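3,4-dihydroxy-2-butanone 4-phosphate synthase (Candida albicans, PDB 1TKS) catalyses the conversion of D-ribulose 5-phosphate to formate and 3,4-dihydroxy-2-butanone 4-phosphate, a step of riboflavin biosynthesis. Local coordinates at residues Y53-V58 with V163-V168; I42-M47 with I101-R106; F20-D25 with I190-I195; A86-C91 with I129-A134. All coordinates share one frame; numbering follows the deposited sequence.

Interaction 1 (Y53-V58 with V163-V168)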
# COMPACT_ATOMS: atom_id res chain seq x y z
N TYR B 53 -10.88 -1.71 3.73
CA TYR B 53 -10.87 -1.47 5.16
C TYR B 53 -9.49 -1.46 5.82
O TYR B 53 -9.39 -1.48 7.04
CB TYR B 53 -11.76 -2.50 5.85
CG TYR B 53 -13.21 -2.42 5.42
CD1 TYR B 53 -13.78 -3.41 4.61
CD2 TYR B 53 -13.99 -1.33 5.79
CE1 TYR B 53 -15.12 -3.30 4.19
CE2 TYR B 53 -15.31 -1.22 5.38
CZ TYR B 53 -15.87 -2.20 4.58
OH TYR B 53 -17.18 -2.07 4.18
N SER B 54 -8.44 -1.40 5.01
CA SER B 54 -7.09 -1.42 5.55
C SER B 54 -6.22 -0.29 5.03
O SER B 54 -6.67 0.57 4.28
CB SER B 54 -6.42 -2.75 5.21
OG SER B 54 -6.01 -2.74 3.85
N SER B 55 -4.95 -0.33 5.42
CA SER B 55 -3.97 0.67 5.00
C SER B 55 -3.65 0.54 3.53
O SER B 55 -3.07 1.45 2.94
CB SER B 55 -2.67 0.51 5.79
OG SER B 55 -1.91 -0.57 5.25
N GLY B 56 -3.99 -0.61 2.94
CA GLY B 56 -3.71 -0.82 1.53
C GLY B 56 -2.29 -1.29 1.24
O GLY B 56 -1.99 -1.68 0.11
N TYR B 57 -1.42 -1.25 2.24
CA TYR B 57 -0.04 -1.70 2.09
C TYR B 57 -0.13 -3.21 2.30
O TYR B 57 0.29 -3.74 3.32
CB TYR B 57 0.84 -1.06 3.18
CG TYR B 57 2.30 -0.88 2.81
CD1 TYR B 57 2.66 -0.07 1.73
CD2 TYR B 57 3.31 -1.50 3.54
CE1 TYR B 57 4.00 0.12 1.40
CE2 TYR B 57 4.66 -1.31 3.21
CZ TYR B 57 4.99 -0.50 2.14
OH TYR B 57 6.31 -0.29 1.80
N VAL B 58 -0.68 -3.90 1.30
CA VAL B 58 -0.90 -5.34 1.38
C VAL B 58 0.35 -6.19 1.24
O VAL B 58 1.08 -6.11 0.25
CB VAL B 58 -1.95 -5.78 0.32
CG1 VAL B 58 -2.19 -7.28 0.41
CG2 VAL B 58 -3.26 -5.03 0.56
N VAL B 163 -1.78 -13.58 3.54
CA VAL B 163 -1.85 -12.20 3.07
C VAL B 163 -2.40 -11.39 4.24
O VAL B 163 -3.33 -11.83 4.92
CB VAL B 163 -2.75 -12.08 1.80
CG1 VAL B 163 -4.13 -12.64 2.07
CG2 VAL B 163 -2.83 -10.62 1.35
N ILE B 164 -1.82 -10.21 4.49
CA ILE B 164 -2.24 -9.40 5.63
C ILE B 164 -2.23 -7.90 5.37
O ILE B 164 -1.60 -7.41 4.43
CB ILE B 164 -1.32 -9.67 6.86
CG1 ILE B 164 0.08 -9.07 6.62
CG2 ILE B 164 -1.17 -11.17 7.10
CD1 ILE B 164 1.00 -9.16 7.85
N CYS B 165 -2.95 -7.17 6.22
CA CYS B 165 -2.99 -5.71 6.14
C CYS B 165 -3.70 -5.17 7.37
O CYS B 165 -4.61 -5.81 7.90
CB CYS B 165 -3.67 -5.24 4.86
SG CYS B 165 -3.08 -3.58 4.35
N GLU B 166 -3.29 -3.98 7.81
CA GLU B 166 -3.83 -3.32 9.00
C GLU B 166 -5.21 -2.71 8.86
O GLU B 166 -5.46 -1.92 7.94
CB GLU B 166 -2.88 -2.21 9.47
CG GLU B 166 -1.42 -2.61 9.64
CD GLU B 166 -0.62 -2.56 8.35
OE1 GLU B 166 0.62 -2.67 8.42
OE2 GLU B 166 -1.23 -2.40 7.27
N LEU B 167 -6.12 -3.04 9.78
CA LEU B 167 -7.46 -2.47 9.75
C LEU B 167 -7.39 -0.99 10.13
O LEU B 167 -6.71 -0.61 11.08
CB LEU B 167 -8.37 -3.20 10.73
CG LEU B 167 -8.99 -4.51 10.23
CD1 LEU B 167 -9.50 -5.31 11.40
CD2 LEU B 167 -10.11 -4.21 9.24
N VAL B 168 -8.10 -0.15 9.38
CA VAL B 168 -8.12 1.29 9.66
C VAL B 168 -9.55 1.82 9.71
O VAL B 168 -10.42 1.38 8.95
CB VAL B 168 -7.32 2.10 8.60
CG1 VAL B 168 -5.88 1.62 8.54
CG2 VAL B 168 -7.98 1.99 7.23
O HOH W 1 1.49 -3.21 5.80
O HOH W 2 0.19 -5.50 5.75

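Interaction 2 (I42-M47 with I101-R106)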
# COMPACT_ATOMS: atom_id res chain seq x y z
N ILE B 42 -7.33 -16.00 -1.61
CA ILE B 42 -7.80 -14.63 -1.78
C ILE B 42 -8.25 -14.31 -3.20
O ILE B 42 -7.49 -14.39 -4.15
CB ILE B 42 -6.74 -13.59 -1.31
CG1 ILE B 42 -7.37 -12.21 -1.19
CG2 ILE B 42 -5.56 -13.55 -2.27
CD1 ILE B 42 -6.53 -11.21 -0.41
N THR B 43 -9.53 -13.96 -3.31
CA THR B 43 -10.15 -13.63 -4.59
C THR B 43 -10.11 -12.14 -4.84
O THR B 43 -9.71 -11.37 -3.97
CB THR B 43 -11.63 -14.05 -4.62
OG1 THR B 43 -12.32 -13.38 -3.56
CG2 THR B 43 -11.77 -15.55 -4.43
N GLN B 44 -10.54 -11.74 -6.03
CA GLN B 44 -10.60 -10.33 -6.38
C GLN B 44 -11.48 -9.60 -5.37
O GLN B 44 -11.10 -8.56 -4.85
CB GLN B 44 -11.19 -10.16 -7.79
CG GLN B 44 -11.12 -8.74 -8.34
CD GLN B 44 -12.27 -7.86 -7.90
OE1 GLN B 44 -12.30 -6.66 -8.20
NE2 GLN B 44 -13.24 -8.43 -7.19
N GLU B 45 -12.65 -10.16 -5.10
CA GLU B 45 -13.58 -9.55 -4.16
C GLU B 45 -13.00 -9.46 -2.75
O GLU B 45 -13.16 -8.45 -2.07
CB GLU B 45 -14.90 -10.33 -4.09
CG GLU B 45 -15.71 -10.39 -5.37
CD GLU B 45 -15.10 -11.28 -6.44
OE1 GLU B 45 -14.26 -12.14 -6.09
OE2 GLU B 45 -15.46 -11.12 -7.62
N LYS B 46 -12.31 -10.51 -2.32
CA LYS B 46 -11.73 -10.52 -0.98
C LYS B 46 -10.58 -9.54 -0.86
O LYS B 46 -10.36 -8.95 0.21
CB LYS B 46 -11.28 -11.93 -0.61
CG LYS B 46 -12.45 -12.86 -0.31
CD LYS B 46 -12.02 -14.31 -0.19
CE LYS B 46 -13.18 -15.16 0.28
NZ LYS B 46 -12.82 -16.60 0.38
N MET B 47 -9.84 -9.35 -1.95
CA MET B 47 -8.74 -8.39 -1.96
C MET B 47 -9.33 -6.98 -1.93
O MET B 47 -8.79 -6.08 -1.29
CB MET B 47 -7.87 -8.56 -3.21
CG MET B 47 -6.73 -7.53 -3.29
SD MET B 47 -5.48 -7.65 -1.98
CE MET B 47 -6.10 -6.62 -0.73
N ILE B 101 -1.68 -3.17 -9.59
CA ILE B 101 -2.27 -2.63 -8.36
C ILE B 101 -3.78 -2.92 -8.18
O ILE B 101 -4.31 -2.79 -7.08
CB ILE B 101 -2.01 -1.10 -8.29
CG1 ILE B 101 -2.44 -0.53 -6.93
CG2 ILE B 101 -2.75 -0.39 -9.41
CD1 ILE B 101 -1.68 -1.11 -5.76
N SER B 102 -4.46 -3.31 -9.25
CA SER B 102 -5.89 -3.60 -9.16
C SER B 102 -6.15 -4.74 -8.17
O SER B 102 -5.25 -5.54 -7.89
CB SER B 102 -6.46 -3.98 -10.53
OG SER B 102 -6.06 -5.29 -10.91
N ALA B 103 -7.36 -4.81 -7.65
CA ALA B 103 -7.71 -5.87 -6.71
C ALA B 103 -7.50 -7.21 -7.41
O ALA B 103 -6.97 -8.15 -6.82
CB ALA B 103 -9.16 -5.71 -6.26
N HIS B 104 -7.92 -7.29 -8.67
CA HIS B 104 -7.78 -8.52 -9.45
C HIS B 104 -6.32 -8.94 -9.56
O HIS B 104 -5.99 -10.11 -9.34
CB HIS B 104 -8.35 -8.32 -10.86
CG HIS B 104 -7.88 -9.34 -11.85
ND1 HIS B 104 -8.61 -10.46 -12.17
CD2 HIS B 104 -6.73 -9.42 -12.57
CE1 HIS B 104 -7.93 -11.19 -13.04
NE2 HIS B 104 -6.79 -10.58 -13.30
N ASP B 105 -5.46 -7.99 -9.91
CA ASP B 105 -4.04 -8.26 -10.07
C ASP B 105 -3.35 -8.61 -8.76
O ASP B 105 -2.59 -9.59 -8.70
CB ASP B 105 -3.35 -7.06 -10.73
CG ASP B 105 -3.71 -6.91 -12.21
OD1 ASP B 105 -4.58 -7.66 -12.70
OD2 ASP B 105 -3.12 -6.03 -12.87
N ARG B 106 -3.59 -7.83 -7.71
CA ARG B 106 -2.95 -8.13 -6.43
C ARG B 106 -3.41 -9.48 -5.89
O ARG B 106 -2.62 -10.20 -5.28
CB ARG B 106 -3.20 -7.01 -5.41
CG ARG B 106 -2.27 -5.82 -5.62
CD ARG B 106 -2.14 -4.93 -4.40
NE ARG B 106 -3.21 -3.95 -4.28
CZ ARG B 106 -3.26 -3.03 -3.32
NH1 ARG B 106 -2.29 -2.98 -2.41
NH2 ARG B 106 -4.26 -2.16 -3.27
O HOH W 3 -9.93 -5.52 -9.83

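Interaction 3 (F20-D25 with I190-I195)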
# COMPACT_ATOMS: atom_id res chain seq x y z
N PHE B 20 -11.45 -14.57 6.43
CA PHE B 20 -10.45 -13.71 7.02
C PHE B 20 -10.52 -13.97 8.52
O PHE B 20 -11.51 -14.50 9.03
CB PHE B 20 -10.81 -12.24 6.81
CG PHE B 20 -10.34 -11.67 5.51
CD1 PHE B 20 -11.24 -11.35 4.50
CD2 PHE B 20 -8.99 -11.41 5.31
CE1 PHE B 20 -10.80 -10.77 3.31
CE2 PHE B 20 -8.54 -10.83 4.12
CZ PHE B 20 -9.45 -10.51 3.12
N LEU B 21 -9.46 -13.59 9.21
CA LEU B 21 -9.40 -13.67 10.66
C LEU B 21 -8.79 -12.34 11.08
O LEU B 21 -7.90 -11.82 10.41
CB LEU B 21 -8.50 -14.82 11.13
CG LEU B 21 -9.07 -16.23 11.05
CD1 LEU B 21 -8.02 -17.23 11.53
CD2 LEU B 21 -10.32 -16.34 11.92
N ILE B 22 -9.32 -11.77 12.15
CA ILE B 22 -8.77 -10.53 12.68
C ILE B 22 -7.78 -11.05 13.71
O ILE B 22 -8.13 -11.85 14.57
CB ILE B 22 -9.85 -9.68 13.37
CG1 ILE B 22 -10.86 -9.20 12.33
CG2 ILE B 22 -9.21 -8.48 14.08
CD1 ILE B 22 -12.13 -8.60 12.91
N VAL B 23 -6.54 -10.60 13.60
CA VAL B 23 -5.49 -11.06 14.49
C VAL B 23 -4.85 -9.95 15.32
O VAL B 23 -4.38 -8.95 14.77
CB VAL B 23 -4.39 -11.78 13.67
CG1 VAL B 23 -3.28 -12.27 14.57
CG2 VAL B 23 -5.00 -12.95 12.90
N MET B 24 -4.85 -10.13 16.64
CA MET B 24 -4.25 -9.17 17.58
C MET B 24 -3.03 -9.87 18.17
O MET B 24 -2.91 -11.10 18.06
CB MET B 24 -5.20 -8.85 18.74
CG MET B 24 -6.66 -8.83 18.44
SD MET B 24 -7.09 -7.58 17.19
CE MET B 24 -7.11 -6.13 18.15
N ASP B 25 -2.13 -9.12 18.79
CA ASP B 25 -0.95 -9.72 19.42
C ASP B 25 -1.36 -10.57 20.61
O ASP B 25 -0.90 -11.70 20.77
CB ASP B 25 0.02 -8.64 19.90
CG ASP B 25 0.82 -8.02 18.78
OD1 ASP B 25 1.11 -8.74 17.80
OD2 ASP B 25 1.17 -6.83 18.88
N ILE B 190 -16.58 -11.81 11.02
CA ILE B 190 -15.20 -12.27 10.99
C ILE B 190 -14.74 -12.60 12.40
O ILE B 190 -14.90 -11.80 13.32
CB ILE B 190 -14.27 -11.19 10.38
CG1 ILE B 190 -14.70 -10.90 8.94
CG2 ILE B 190 -12.82 -11.67 10.42
CD1 ILE B 190 -13.93 -9.76 8.28
N LYS B 191 -14.17 -13.79 12.56
CA LYS B 191 -13.68 -14.27 13.84
C LYS B 191 -12.38 -13.57 14.22
O LYS B 191 -11.60 -13.18 13.36
CB LYS B 191 -13.46 -15.79 13.78
CG LYS B 191 -14.75 -16.60 13.75
CD LYS B 191 -14.49 -18.02 13.27
CE LYS B 191 -15.63 -18.96 13.61
NZ LYS B 191 -16.95 -18.45 13.14
N ILE B 192 -12.16 -13.43 15.53
CA ILE B 192 -10.98 -12.75 16.04
C ILE B 192 -10.15 -13.67 16.93
O ILE B 192 -10.69 -14.41 17.74
CB ILE B 192 -11.39 -11.52 16.89
CG1 ILE B 192 -12.34 -10.63 16.08
CG2 ILE B 192 -10.15 -10.74 17.32
CD1 ILE B 192 -12.96 -9.52 16.90
N ILE B 193 -8.83 -13.63 16.76
CA ILE B 193 -7.92 -14.44 17.57
C ILE B 193 -6.72 -13.58 17.93
O ILE B 193 -6.59 -12.45 17.45
CB ILE B 193 -7.39 -15.68 16.80
CG1 ILE B 193 -6.67 -15.24 15.52
CG2 ILE B 193 -8.53 -16.63 16.47
CD1 ILE B 193 -5.79 -16.33 14.91
N ASN B 194 -5.84 -14.09 18.79
CA ASN B 194 -4.63 -13.35 19.12
C ASN B 194 -3.46 -14.32 19.08
O ASN B 194 -3.63 -15.54 19.24
CB ASN B 194 -4.76 -12.59 20.46
CG ASN B 194 -4.90 -13.50 21.66
OD1 ASN B 194 -3.93 -14.10 22.13
ND2 ASN B 194 -6.12 -13.60 22.18
N ILE B 195 -2.26 -13.79 18.83
CA ILE B 195 -1.06 -14.62 18.72
C ILE B 195 -0.71 -15.38 19.98
O ILE B 195 -0.28 -16.53 19.90
CB ILE B 195 0.14 -13.77 18.28
CG1 ILE B 195 -0.13 -13.20 16.88
CG2 ILE B 195 1.41 -14.61 18.29
CD1 ILE B 195 0.92 -12.23 16.38
O HOH W 4 -13.69 -15.55 10.34

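Interaction 4 (A86-C91 with I129-A134)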
# COMPACT_ATOMS: atom_id res chain seq x y z
N ALA B 86 11.78 -6.92 7.21
CA ALA B 86 12.03 -8.23 6.62
C ALA B 86 11.31 -8.36 5.28
O ALA B 86 10.92 -9.45 4.87
CB ALA B 86 11.57 -9.33 7.58
N TYR B 87 11.12 -7.22 4.61
CA TYR B 87 10.46 -7.20 3.31
C TYR B 87 11.39 -7.75 2.24
O TYR B 87 12.61 -7.74 2.40
CB TYR B 87 10.13 -5.76 2.89
CG TYR B 87 9.16 -5.03 3.79
CD1 TYR B 87 9.62 -4.28 4.87
CD2 TYR B 87 7.79 -5.05 3.53
CE1 TYR B 87 8.73 -3.57 5.67
CE2 TYR B 87 6.90 -4.35 4.32
CZ TYR B 87 7.37 -3.61 5.39
OH TYR B 87 6.50 -2.90 6.17
N THR B 88 10.81 -8.23 1.15
CA THR B 88 11.59 -8.73 0.03
C THR B 88 11.29 -7.73 -1.08
O THR B 88 10.46 -6.83 -0.90
CB THR B 88 11.13 -10.13 -0.47
OG1 THR B 88 9.90 -10.00 -1.20
CG2 THR B 88 10.92 -11.06 0.70
N ILE B 89 11.96 -7.87 -2.22
CA ILE B 89 11.70 -6.99 -3.34
C ILE B 89 10.24 -7.23 -3.71
O ILE B 89 9.75 -8.36 -3.61
CB ILE B 89 12.60 -7.36 -4.54
CG1 ILE B 89 14.05 -7.41 -4.08
CG2 ILE B 89 12.42 -6.35 -5.66
CD1 ILE B 89 15.00 -8.02 -5.09
N THR B 90 9.53 -6.18 -4.10
CA THR B 90 8.12 -6.33 -4.45
C THR B 90 7.97 -7.06 -5.78
O THR B 90 8.94 -7.19 -6.53
CB THR B 90 7.44 -4.96 -4.56
OG1 THR B 90 8.14 -4.15 -5.50
CG2 THR B 90 7.43 -4.27 -3.20
N CYS B 91 6.76 -7.52 -6.08
CA CYS B 91 6.53 -8.27 -7.31
C CYS B 91 5.08 -8.30 -7.77
O CYS B 91 4.15 -8.02 -7.00
CB CYS B 91 7.01 -9.71 -7.13
SG CYS B 91 5.98 -10.66 -5.96
N ILE B 129 2.93 -6.00 -4.92
CA ILE B 129 2.70 -6.84 -3.75
C ILE B 129 3.99 -6.87 -2.94
O ILE B 129 5.09 -6.93 -3.51
CB ILE B 129 2.29 -8.29 -4.14
CG1 ILE B 129 0.81 -8.32 -4.51
CG2 ILE B 129 2.56 -9.25 -2.98
CD1 ILE B 129 -0.14 -8.02 -3.37
N LEU B 130 3.85 -6.83 -1.62
CA LEU B 130 4.99 -6.84 -0.71
C LEU B 130 5.15 -8.19 0.01
O LEU B 130 4.56 -8.40 1.07
CB LEU B 130 4.82 -5.72 0.33
CG LEU B 130 4.81 -4.27 -0.17
CD1 LEU B 130 3.61 -3.52 0.40
CD2 LEU B 130 6.11 -3.57 0.23
N PRO B 131 5.94 -9.12 -0.55
CA PRO B 131 6.13 -10.41 0.11
C PRO B 131 6.93 -10.20 1.39
O PRO B 131 7.78 -9.31 1.46
CB PRO B 131 6.93 -11.23 -0.92
CG PRO B 131 6.58 -10.58 -2.24
CD PRO B 131 6.57 -9.11 -1.88
N LEU B 132 6.65 -11.02 2.41
CA LEU B 132 7.35 -10.93 3.69
C LEU B 132 7.94 -12.29 4.01
O LEU B 132 7.30 -13.31 3.77
CB LEU B 132 6.39 -10.52 4.81
CG LEU B 132 5.63 -9.21 4.61
CD1 LEU B 132 4.89 -8.87 5.90
CD2 LEU B 132 6.59 -8.10 4.23
N ARG B 133 9.15 -12.31 4.56
CA ARG B 133 9.82 -13.57 4.89
C ARG B 133 9.63 -13.99 6.35
O ARG B 133 10.17 -13.36 7.26
CB ARG B 133 11.31 -13.47 4.58
CG ARG B 133 11.62 -13.28 3.11
CD ARG B 133 13.12 -13.28 2.85
NE ARG B 133 13.69 -14.60 3.12
CZ ARG B 133 14.94 -14.95 2.87
NH1 ARG B 133 15.79 -14.07 2.33
NH2 ARG B 133 15.36 -16.17 3.15
N ALA B 134 8.88 -15.06 6.56
CA ALA B 134 8.64 -15.57 7.91
C ALA B 134 9.83 -16.44 8.33
O ALA B 134 10.28 -17.30 7.57
CB ALA B 134 7.36 -16.40 7.94
O HOH W 5 7.96 -6.67 0.19

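Interaction 1 (Y53-V58 with V163-V168)
Cys165 points its side chain at the arch of residues 53-58. With SG anti to the backbone N (chi1 -154°), the sulfur lies against the two serine hydroxyls, 3.1 Å from Ser54 OG and 3.4 Å from Ser55 OG. Both hydroxyls are folded back over their own backbone. Ser54 OG accepts from Gly56 N and Ser55 OG from Tyr57 N, two successive ST turns that fix the arch, and Ser54 OG is also bonded to Leu50 O in the helix before it. Ser55 OG then donates across the contact to Glu166 OE2 (2.8 Å), reaching the syn side of the carboxylate but 34° out of its plane; the bend of the glutamate chain at chi2 (84°) brings the group up to the serine. The strand, 162-166, pairs with strand 34-38 in the mixed sheet; along its other edge runs the loop leaving helix 44-52, and Ile164 is backbone-bonded to Cys59 just past that loop. Only a single bridge, Ser54 with Leu167, joins the backbones, flanked by Val168 N to Tyr53 O (3.0 Å) and a weak bond from Ser55 N to Glu166 O. At one end Val168 CG2 rests 3.5 Å from Ser54 O; at the other, Val58 CG1 meets Val163 CG2 at 3.5 Å, the two valines slanting across each other. A water lies 2.8 Å from both Tyr57 O and Glu166 OE1. The Glu166 side chain adjoins Asp34, a probable ribulose 5-phosphate-binding residue, and Ile101 of the second subunit packs on both Glu166 and Ser55.

Interaction 2 (I42-M47 with I101-R106)
Gln44 lies along the first turn of the helix that carries Ala103 and His104. Its CB starts 4.1 Å from His104 CA. CG, placed anti to the backbone N (chi1 -172°), comes down to 3.5 Å from His104 CA and is equally near the His104 amide nitrogen. The chain then bends at chi2 (-84°), which lays the amide group against the Ala103 methyl: CD and OE1 pass it, OE1 at 3.8 Å from Ala103 CB. At the tip, OE1 accepts from a water (3.1 Å) that accepts from His104 N (2.9 Å), bridging side chain and backbone. One turn deeper, Met47 CG sits 3.6 Å from Ala103 O, and the Met47 and Arg106 side chains cross at about a right angle, with Met47 SD 4.2 Å from Arg106 CB. No direct hydrogen bond spans the segments. Each helix start is capped by its own hydroxyl, Thr43 OG1 accepting from Lys46 N and Ser102 OG from Asp105 N. Helices 44-52 and 103-114 thus meet through their N-terminal turns, with Ile42 packed on Met37 of strand 34-38 and Arg106 hydrogen-bonded to Gly56 O of its own chain and to Ser55 O of the second subunit.

Interaction 3 (F20-D25 with I190-I195)
Ile22 lies flank to flank with Ile192, both side chains pointing the same way, and its CD1 rests 3.8 Å from Ile192 CG1. Ile190 comes in across Ile22: its CG2 meets Ile22 CG1 at 3.7 Å, the two side chains at about a right angle. Met24 CG extends the same layer onto Ile192 CG2. On the reverse face, Val23 and Ile193 also run side by side, Val23 CG2 at 3.9 Å from Ile193 CG1. The latter branch stands between its own backbone N and carbonyl carbon (chi1 58°), which lets Ile193 CD1 reach on to Leu21 CD1 at 4.1 Å. The two strands form a parallel beta ladder, their directions 27° apart. Ile22 bonds to both neighbours of Ile192, its N to Lys191 O (2.9 Å) and its O from Ile193 N, the latter nearly straight along the carbonyl. Met24 repeats the scheme with Ile193 O and Ile195 N. Strand 191-194 is an outermost strand of the mixed sheet, and strand 21-24 is followed by 34-38 on its other side. Helix 178-188 covers the face of Ile22 and Met24, while helix 8-16 covers that of Leu21 and Ile193, giving helix, sheet and helix in layers. Near the ladder's start a water replaces a direct rung, donating to Phe20 O (2.8 Å) and accepting from Lys191 N (2.9 Å). At the far end Asn194 caps the next helix through Gln197 N, and Asp25 OD1 is hydrogen-bonded to NE2 of His145, a probable magnesium ligand.

Interaction 4 (A86-C91 with I129-A134)
Thr88 and Pro131 press together at the centre, the threonine crossing the proline ring at about a right angle with OG1 3.2 Å from Pro131 CB. Thr88 OG1 donates to Ile89 O, from 41° out of that carbonyl's plane, while the other branch, CG2, meets Arg133 CG at 3.4 Å. Just as close, Tyr87 CD2 lies 3.4 Å from Leu132 CD2, ring and leucine side by side. Thr88 N bonds directly to Pro131 O (3.2 Å), and a water also bridges here, donating to Thr88 O (2.7 Å) and Pro131 O (2.9 Å). Backbone pairing is firm where Cys91 and Ile129 form an antiparallel hydrogen-bonded pair, Cys91 N to Ile129 O at 3.1 Å. Toward exposed Ala86 the grip slackens: Arg133 N reaches Ala86 O in a weak 3.4 Å bond, and the arginine tip has a long, weak ion pair with Glu64. Ile89 points away from the strand. Segment 86-91 thus bridges strand 129-134 twice, Tyr87 with Leu132 and Cys91 with Ile129, the register slipping by one residue between. The strand pairs in parallel with 59-63 as well, and Leu132 and Tyr87 lie next to Thr146 and Thr85, probable ribulose 5-phosphate-binding residues, placing this contact beside the substrate site.

How the interactions relate
From the N terminus, strand 21-24 waits longest for its partner: interaction 3 closes only at 190-195 and encloses the other three. Segment 42-47 opens interaction 2, and 53-58 opens interaction 1 before 101-106 completes interaction 2, so these two cross. Interaction 4 (86-91 with 129-134) crosses interaction 2 too, but lies wholly within the span of interaction 1, which ends at 163-168. Val58 packing on Met47 joins interactions 1 and 2, Arg106 on Ile129 joins 2 and 4, and Leu130 on Tyr57 joins 4 and 1. Interactions 1 and 3 reach the same four-stranded sheet, whereas 3 and 4, centres about 22 Å apart, occupy opposite sides of the chain's centre.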